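Uncharacterized protein (Leptospira interrogans serogroup Icterohaemorrhagiae serovar copenhageni, PDB 6ULO) is of unknown function but carries a DUF7790 domain of the NADP-binding Rossmann clan and is probably anchored in a membrane by a transmembrane helix. Local coordinates at residues Ile104-Gln108 with Ala186-Ile191. Sequence-based numbering, arbitrary orientation.
Sequences ILFLQ and AIEGKI
The CA atoms of Ile-104 and Ala-186 come within 5.8 Å, and those of Gln-108 and Ile-187 within 5.2 Å, where helix 94-109 packs against the end of helix 176-187. That end is a Schellman motif. Gly-189, the first residue to leave helical geometry, takes a positive phi (77°); the chain then enters strand 191-195, an outermost strand of the sheet in this Rossmann-clan domain. The small side chain of Ala-186 is consistent with this close approach. Its CB meets CB of Leu-107 at 3.8 Å and also lies near CG2 of Ile-104 and CG of Gln-108. Leu-107 also packs on Tyr-179 and Ile-182 of helix 176-187, and Phe-116 adds a contact from helix 113-120. Arg-183 ties the helix ends together further by bonding the carbonyls of Leu-107 and Gln-108. Ile-104 reaches past the helix end to the strand. Its CG1 lies anti to the carbonyl carbon (chi1 -67°), and the extended second torsion carries CD1 on to Ile-191. The two isoleucine side chains lie alongside, running in opposed senses, with CD1 of Ile-104 3.6 Å from CG2 of Ile-191. Gln-108 supplies the polar link. Its side chain stretches out past CG and carries NE2 to the carbonyl oxygen of Ala-186. This bond is nearly straight at the hydrogen (169°), and the oxygen lies close to the plane of the Gln-108 amide. The same oxygen also accepts Gly-189 N at 3.2 Å; that donor and Gln-108 NE2, at 2.9 Å, come from opposite faces of its carbonyl plane.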
loop_
_atom_site.group_PDB
_atom_site.type_symbol
_atom_site.label_atom_id
_atom_site.label_comp_id
_atom_site.label_asym_id
_atom_site.label_seq_id
_atom_site.Cartn_x
_atom_site.Cartn_y
_atom_site.Cartn_z
ATOM N N ILE A 104 -12.269 -2.302 3.671
ATOM C CA ILE A 104 -12.277 -1.950 5.085
ATOM C C ILE A 104 -13.617 -2.291 5.731
ATOM O O ILE A 104 -13.668 -2.809 6.855
ATOM C CB ILE A 104 -11.906 -0.459 5.233
ATOM C CG1 ILE A 104 -10.448 -0.265 4.807
ATOM C CG2 ILE A 104 -12.179 0.055 6.656
ATOM C CD1 ILE A 104 -10.081 1.171 4.478
ATOM N N LEU A 105 -14.720 -1.993 5.045
ATOM C CA LEU A 105 -16.038 -2.365 5.558
ATOM C C LEU A 105 -16.129 -3.869 5.751
ATOM O O LEU A 105 -16.612 -4.350 6.791
ATOM C CB LEU A 105 -17.091 -1.876 4.574
ATOM C CG LEU A 105 -18.536 -2.291 4.834
ATOM C CD1 LEU A 105 -19.090 -1.751 6.161
ATOM C CD2 LEU A 105 -19.417 -1.831 3.633
ATOM N N PHE A 106 -15.633 -4.642 4.765
ATOM C CA PHE A 106 -15.692 -6.104 4.901
ATOM C C PHE A 106 -14.832 -6.587 6.064
ATOM O O PHE A 106 -15.247 -7.474 6.812
ATOM C CB PHE A 106 -15.255 -6.798 3.624
ATOM C CG PHE A 106 -16.169 -6.633 2.442
ATOM C CD1 PHE A 106 -17.428 -6.052 2.545
ATOM C CD2 PHE A 106 -15.742 -7.104 1.187
ATOM C CE1 PHE A 106 -18.238 -5.942 1.431
ATOM C CE2 PHE A 106 -16.542 -7.003 0.068
ATOM C CZ PHE A 106 -17.815 -6.427 0.195
ATOM N N LEU A 107 -13.655 -5.998 6.263
ATOM C CA LEU A 107 -12.825 -6.357 7.414
ATOM C C LEU A 107 -13.558 -6.096 8.719
ATOM O O LEU A 107 -13.554 -6.938 9.622
ATOM C CB LEU A 107 -11.514 -5.557 7.410
ATOM C CG LEU A 107 -10.499 -5.983 6.343
ATOM C CD1 LEU A 107 -9.429 -4.884 6.202
ATOM C CD2 LEU A 107 -9.860 -7.328 6.733
ATOM N N GLN A 108 -14.173 -4.911 8.843
ATOM C CA GLN A 108 -14.911 -4.586 10.063
ATOM C C GLN A 108 -15.965 -5.632 10.392
ATOM O O GLN A 108 -16.153 -5.973 11.559
ATOM C CB GLN A 108 -15.563 -3.209 9.937
ATOM C CG GLN A 108 -14.519 -2.079 9.939
ATOM C CD GLN A 108 -15.096 -0.753 9.563
ATOM O OE1 GLN A 108 -16.159 -0.686 8.940
ATOM N NE2 GLN A 108 -14.396 0.313 9.927
ATOM N N ALA A 186 -8.819 -1.786 11.120
ATOM C CA ALA A 186 -10.012 -1.408 10.370
ATOM C C ALA A 186 -11.104 -0.936 11.311
ATOM O O ALA A 186 -11.729 0.101 11.075
ATOM C CB ALA A 186 -10.495 -2.557 9.497
ATOM N N ILE A 187 -11.359 -1.710 12.372
ATOM C CA ILE A 187 -12.389 -1.370 13.346
ATOM C C ILE A 187 -12.106 -0.011 13.982
ATOM O O ILE A 187 -13.034 0.759 14.263
ATOM C CB ILE A 187 -12.488 -2.497 14.396
ATOM C CG1 ILE A 187 -13.158 -3.698 13.770
ATOM C CG2 ILE A 187 -13.291 -2.027 15.630
ATOM C CD1 ILE A 187 -13.111 -4.951 14.651
ATOM N N GLU A 188 -10.846 0.293 14.239
ATOM C CA GLU A 188 -10.441 1.510 14.923
ATOM C C GLU A 188 -10.384 2.723 14.018
ATOM O O GLU A 188 -10.055 3.806 14.504
ATOM C CB GLU A 188 -9.086 1.262 15.613
ATOM C CG GLU A 188 -9.257 0.305 16.775
ATOM C CD GLU A 188 -7.975 -0.147 17.443
ATOM O OE1 GLU A 188 -6.875 0.015 16.879
ATOM O OE2 GLU A 188 -8.091 -0.735 18.548
ATOM N N GLY A 189 -10.691 2.588 12.732
ATOM C CA GLY A 189 -10.632 3.716 11.835
ATOM C C GLY A 189 -9.227 4.078 11.417
ATOM O O GLY A 189 -8.987 5.184 10.913
ATOM N N LYS A 190 -8.282 3.156 11.579
ATOM C CA LYS A 190 -6.875 3.418 11.339
ATOM C C LYS A 190 -6.408 3.017 9.965
ATOM O O LYS A 190 -5.206 3.131 9.702
ATOM C CB LYS A 190 -6.035 2.731 12.412
ATOM C CG LYS A 190 -6.291 3.239 13.829
ATOM C CD LYS A 190 -5.506 2.436 14.841
ATOM C CE LYS A 190 -5.602 3.041 16.218
ATOM N NZ LYS A 190 -5.016 2.090 17.214
ATOM N N ILE A 191 -7.310 2.582 9.092
ATOM C CA ILE A 191 -6.989 2.330 7.685
ATOM C C ILE A 191 -7.782 3.358 6.911
ATOM O O ILE A 191 -9.023 3.354 6.974
ATOM C CB ILE A 191 -7.349 0.902 7.229
ATOM C CG1 ILE A 191 -6.818 -0.133 8.208
ATOM C CG2 ILE A 191 -6.797 0.695 5.818
ATOM C CD1 ILE A 191 -7.130 -1.584 7.804
#